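Long-range contacts in protein PTHB1 (Homo sapiens, PDB 4YD8), which forms part of the BBSome, a coat complex thought to sort specific membrane proteins to the primary cilium, and is represented here by its N-terminal seven-bladed beta-propeller: residues F265-R270 with K285-S290; I281-K286 with Y319-L324. All blocks are in the same frame, centred on the assembly; numbering follows the deposited sequence. Where two conformers were deposited one is given.

Interaction 1 (F265-R270 with K285-S290); sequences FVLGER and KKLDWS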
# COMPACT_ATOMS: atom_id res chain seq x y z
N PHE A 265 4.62 5.83 -10.46
CA PHE A 265 4.82 4.52 -11.06
C PHE A 265 3.48 3.87 -11.33
O PHE A 265 2.59 3.90 -10.47
CB PHE A 265 5.68 3.63 -10.17
CG PHE A 265 7.12 4.03 -10.18
CD1 PHE A 265 7.57 5.05 -9.37
CD2 PHE A 265 8.01 3.39 -11.01
CE1 PHE A 265 8.91 5.42 -9.38
CE2 PHE A 265 9.34 3.75 -11.02
CZ PHE A 265 9.78 4.77 -10.22
N VAL A 266 3.33 3.30 -12.53
CA VAL A 266 2.12 2.59 -12.89
C VAL A 266 2.44 1.15 -13.28
O VAL A 266 3.29 0.89 -14.14
CB VAL A 266 1.36 3.28 -14.04
CG1 VAL A 266 0.06 2.53 -14.34
CG2 VAL A 266 1.07 4.73 -13.66
N LEU A 267 1.78 0.22 -12.60
CA LEU A 267 1.88 -1.19 -12.97
C LEU A 267 0.73 -1.55 -13.90
O LEU A 267 -0.41 -1.66 -13.46
CB LEU A 267 1.82 -2.09 -11.74
CG LEU A 267 2.01 -3.58 -12.05
CD1 LEU A 267 3.43 -3.84 -12.60
CD2 LEU A 267 1.75 -4.44 -10.81
N GLY A 268 1.03 -1.74 -15.18
CA GLY A 268 0.02 -2.14 -16.14
C GLY A 268 -0.01 -3.65 -16.28
O GLY A 268 0.84 -4.35 -15.73
N GLU A 269 -0.98 -4.17 -17.02
CA GLU A 269 -1.06 -5.60 -17.27
C GLU A 269 0.08 -6.08 -18.15
O GLU A 269 0.46 -7.25 -18.11
CB GLU A 269 -2.41 -5.96 -17.93
CG GLU A 269 -3.62 -5.77 -17.03
CD GLU A 269 -4.92 -6.20 -17.69
OE1 GLU A 269 -4.97 -6.27 -18.93
OE2 GLU A 269 -5.89 -6.48 -16.96
N ARG A 270 0.64 -5.18 -18.96
CA ARG A 270 1.67 -5.56 -19.94
C ARG A 270 2.98 -4.79 -19.79
O ARG A 270 4.03 -5.22 -20.27
CB ARG A 270 1.15 -5.36 -21.37
CG ARG A 270 -0.10 -6.15 -21.72
CD ARG A 270 -0.40 -6.05 -23.22
NE ARG A 270 -1.29 -4.94 -23.57
CZ ARG A 270 -2.60 -4.93 -23.33
NH1 ARG A 270 -3.18 -5.96 -22.71
NH2 ARG A 270 -3.35 -3.89 -23.69
N LYS A 285 8.85 -0.10 -19.49
CA LYS A 285 9.42 -1.40 -19.70
C LYS A 285 8.33 -2.43 -19.97
O LYS A 285 7.41 -2.57 -19.16
CB LYS A 285 10.23 -1.81 -18.46
CG LYS A 285 10.45 -3.29 -18.29
CD LYS A 285 11.47 -3.80 -19.28
CE LYS A 285 12.10 -5.10 -18.77
NZ LYS A 285 13.12 -5.57 -19.73
N LYS A 286 8.42 -3.14 -21.09
CA LYS A 286 7.52 -4.25 -21.36
C LYS A 286 7.85 -5.41 -20.43
O LYS A 286 8.99 -5.81 -20.31
CB LYS A 286 7.62 -4.70 -22.82
CG LYS A 286 6.86 -5.99 -23.12
CD LYS A 286 6.82 -6.28 -24.61
CE LYS A 286 5.95 -7.50 -24.91
NZ LYS A 286 4.59 -7.35 -24.31
N LEU A 287 6.83 -5.94 -19.77
CA LEU A 287 7.05 -7.06 -18.86
C LEU A 287 6.93 -8.38 -19.61
O LEU A 287 6.06 -8.55 -20.44
CB LEU A 287 6.06 -6.98 -17.71
CG LEU A 287 6.28 -5.74 -16.82
CD1 LEU A 287 5.15 -5.61 -15.83
CD2 LEU A 287 7.60 -5.82 -16.09
N ASP A 288 7.82 -9.32 -19.31
CA ASP A 288 7.84 -10.61 -20.00
C ASP A 288 6.95 -11.65 -19.33
O ASP A 288 6.86 -12.79 -19.79
CB ASP A 288 9.28 -11.13 -20.09
CG ASP A 288 10.13 -10.32 -21.05
OD1 ASP A 288 9.58 -9.83 -22.06
OD2 ASP A 288 11.34 -10.17 -20.79
N TRP A 289 6.30 -11.25 -18.24
CA TRP A 289 5.44 -12.12 -17.44
C TRP A 289 4.28 -11.27 -16.92
O TRP A 289 4.48 -10.08 -16.69
CB TRP A 289 6.21 -12.78 -16.29
N SER A 290 3.10 -11.86 -16.72
CA SER A 290 1.96 -11.13 -16.16
C SER A 290 2.21 -10.76 -14.70
O SER A 290 2.34 -11.63 -13.85
CB SER A 290 0.68 -11.96 -16.24
OG SER A 290 0.34 -12.24 -17.59
O HOH W 1 -1.18 -9.24 -17.54
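Leu287 meets the 265-270 segment twice, through its backbone N and through the end of its side chain. Leu287 N gives a nearly straight hydrogen bond to Arg270 O, 2.9 Å away (169° at the hydrogen), and Leu287 CB lies beside the same oxygen. With CG set opposite its own carbonyl carbon (chi1 -66°), the leucine sends CD1 to Leu267 CD1 at 4.1 Å. Leu267 reaches the spot by turning CG away from its backbone N (chi1 -176°), and the two side chains cross at about a right angle. This is the end of a propeller blade: 265-270 closes strand 263-268 and turns into strand 271-275, while 285-290 leaves the outer strand 281-286 for strand 291-298 of the next blade, whose Pro291 and Phe294 also pack on Leu267. At the exposed margin, Lys286 CG passes 4.1 Å from Arg270 O. The charged ends of Lys286 and Arg270 are not in contact, and Arg270 NH2 makes a weak hydrogen bond to Gly246 O. A water donates to Glu269 O at 2.6 Å and is held weakly by Ser290 OG.

Interaction 2 (I281-K286 with Y319-L324); sequences IRFMKK and YQDVTL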
# COMPACT_ATOMS: atom_id res chain seq x y z
N ILE A 281 6.06 10.44 -19.83
CA ILE A 281 6.75 9.21 -19.48
C ILE A 281 8.24 9.49 -19.28
O ILE A 281 8.88 10.14 -20.10
CB ILE A 281 6.58 8.14 -20.56
CG1 ILE A 281 5.10 7.82 -20.76
CG2 ILE A 281 7.31 6.89 -20.14
CD1 ILE A 281 4.84 6.92 -21.96
N ARG A 282 8.77 9.01 -18.14
CA ARG A 282 10.20 9.10 -17.89
C ARG A 282 10.88 7.83 -18.44
O ARG A 282 11.87 7.91 -19.15
CB ARG A 282 10.48 9.28 -16.39
CG ARG A 282 11.95 9.61 -16.06
CD ARG A 282 12.19 9.70 -14.55
NE ARG A 282 11.84 10.99 -13.97
CZ ARG A 282 10.86 11.18 -13.09
NH1 ARG A 282 10.13 10.15 -12.69
NH2 ARG A 282 10.61 12.38 -12.60
N PHE A 283 10.33 6.67 -18.09
CA PHE A 283 10.73 5.43 -18.77
C PHE A 283 9.61 4.41 -18.70
O PHE A 283 8.66 4.54 -17.90
CB PHE A 283 12.06 4.86 -18.21
CG PHE A 283 11.98 4.35 -16.78
CD1 PHE A 283 11.30 3.18 -16.48
CD2 PHE A 283 12.64 5.01 -15.76
CE1 PHE A 283 11.24 2.70 -15.17
CE2 PHE A 283 12.58 4.55 -14.45
CZ PHE A 283 11.89 3.39 -14.16
N MSE A 284 9.69 3.39 -19.54
CA MSE A 284 8.73 2.30 -19.48
C MSE A 284 9.40 1.02 -19.92
O MSE A 284 10.43 1.04 -20.61
CB MSE A 284 7.50 2.60 -20.36
CG MSE A 284 7.78 2.49 -21.83
SE MSE A 284 6.18 2.87 -22.92
CE MSE A 284 5.22 1.25 -22.51
N LYS A 285 8.85 -0.10 -19.49
CA LYS A 285 9.42 -1.40 -19.70
C LYS A 285 8.33 -2.43 -19.97
O LYS A 285 7.41 -2.57 -19.16
CB LYS A 285 10.23 -1.81 -18.46
CG LYS A 285 10.45 -3.29 -18.29
CD LYS A 285 11.47 -3.80 -19.28
CE LYS A 285 12.10 -5.10 -18.77
NZ LYS A 285 13.12 -5.57 -19.73
N LYS A 286 8.42 -3.14 -21.09
CA LYS A 286 7.52 -4.25 -21.36
C LYS A 286 7.85 -5.41 -20.43
O LYS A 286 8.99 -5.81 -20.31
CB LYS A 286 7.62 -4.70 -22.82
CG LYS A 286 6.86 -5.99 -23.12
CD LYS A 286 6.82 -6.28 -24.61
CE LYS A 286 5.95 -7.50 -24.91
NZ LYS A 286 4.59 -7.35 -24.31
N TYR A 319 13.90 -4.76 -10.28
CA TYR A 319 14.45 -3.95 -11.36
C TYR A 319 15.10 -2.69 -10.82
O TYR A 319 14.57 -2.05 -9.93
CB TYR A 319 13.33 -3.55 -12.35
CG TYR A 319 12.72 -4.75 -13.01
CD1 TYR A 319 11.65 -5.43 -12.43
CD2 TYR A 319 13.24 -5.23 -14.21
CE1 TYR A 319 11.10 -6.54 -13.04
CE2 TYR A 319 12.70 -6.34 -14.82
CZ TYR A 319 11.63 -6.99 -14.24
OH TYR A 319 11.09 -8.10 -14.84
N GLN A 320 16.27 -2.36 -11.35
CA GLN A 320 16.80 -1.01 -11.21
C GLN A 320 16.49 -0.29 -12.51
O GLN A 320 17.03 -0.65 -13.56
CB GLN A 320 18.31 -1.02 -10.95
CG GLN A 320 18.87 0.38 -10.71
CD GLN A 320 20.35 0.37 -10.32
OE1 GLN A 320 21.05 -0.61 -10.53
NE2 GLN A 320 20.82 1.46 -9.73
N ASP A 321 15.61 0.70 -12.43
CA ASP A 321 15.00 1.34 -13.61
C ASP A 321 14.31 0.23 -14.41
O ASP A 321 13.36 -0.36 -13.91
CB ASP A 321 16.05 2.13 -14.42
CG ASP A 321 16.61 3.31 -13.63
OD1 ASP A 321 15.91 3.78 -12.70
OD2 ASP A 321 17.74 3.76 -13.94
N VAL A 322 14.79 -0.10 -15.61
CA VAL A 322 14.16 -1.20 -16.36
C VAL A 322 15.03 -2.46 -16.41
O VAL A 322 14.73 -3.42 -17.12
CB VAL A 322 13.81 -0.78 -17.83
CG1 VAL A 322 13.07 0.56 -17.84
CG2 VAL A 322 15.06 -0.70 -18.71
N THR A 323 16.12 -2.47 -15.64
CA THR A 323 17.08 -3.56 -15.74
C THR A 323 16.87 -4.58 -14.63
O THR A 323 16.91 -4.24 -13.46
CB THR A 323 18.52 -3.02 -15.69
OG1 THR A 323 18.73 -2.13 -16.80
CG2 THR A 323 19.54 -4.18 -15.77
N LEU A 324 16.63 -5.84 -14.98
CA LEU A 324 16.47 -6.88 -13.96
C LEU A 324 17.77 -7.11 -13.19
O LEU A 324 18.83 -7.28 -13.79
CB LEU A 324 16.00 -8.19 -14.59
CG LEU A 324 15.79 -9.32 -13.58
CD1 LEU A 324 14.58 -8.99 -12.71
CD2 LEU A 324 15.61 -10.65 -14.30
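Neighbouring propeller blades meet here where a type II' turn, Gln320 to Thr323, at the tip of a beta hairpin brings Asp321 and Val322 against Phe283 and Lys285 on the outer strand of the blade before. Two hydrogen bonds between Gln320 and Thr323, N to O in each direction, close the hairpin. No hydrogen bond crosses between the segments, so side-chain packing carries the contact. Val322 CG1 touches both Phe283 and Lys285: it comes obliquely to the Phe283 ring, 3.4 Å from CD1, and also lies 3.8 Å from Lys285 CB. Asp321 sits over one face of that ring with its CB, while its CA is 3.8 Å from Phe283 CZ. The carboxylate plane is turned 54° from the ring, and Asp321 OD1, 3.8 Å from Phe283 CE2, accepts a hydrogen bond from Ile305 N. Phe283 holds its ring between its own backbone N and carbonyl carbon (chi1 67°), which directs it at the turn. With Phe283 cut back to an alanine, a gap is likely to open beside Val322 CG1 and under Asp321 CB, leaving Lys285 as the main partner of the turn on this strand. The lysine bends at chi2 (73°) and runs past Val322, bringing CE to 3.5 Å from Val322 O and 4.2 Å from Tyr319 CE2. On one face of the tyrosine ring lies Leu324 CD1, beyond the turn. Strand 271-275 runs beside 281-286, and its Cys274 faces both Arg282 and Phe283, a classic beta bulge; on the hairpin side, Tyr319 packs on Ile309 of strand 306-311.

How the interactions relate
Strand 281-286 serves both contacts; each includes Lys285 and Lys286, though Lys286 matters to interaction 1 and Lys285 chiefly to interaction 2. Interaction 1 is partly buried and works toward the strand's end: a backbone hydrogen bond and a pair of leucines tie it back to its own blade as the chain leaves for the next. Interaction 2 is a surface contact made by side chains that point at the following blade; it has no hydrogen bond across it and joins the strand to a hairpin tip, mixing apolar groups with a lysine chain and a carboxylate. Their centres lie about 10 Å apart, and they touch where Phe265 CE2 packs 4.1 Å from Phe283 CZ, linking the buried second strand to the outer one.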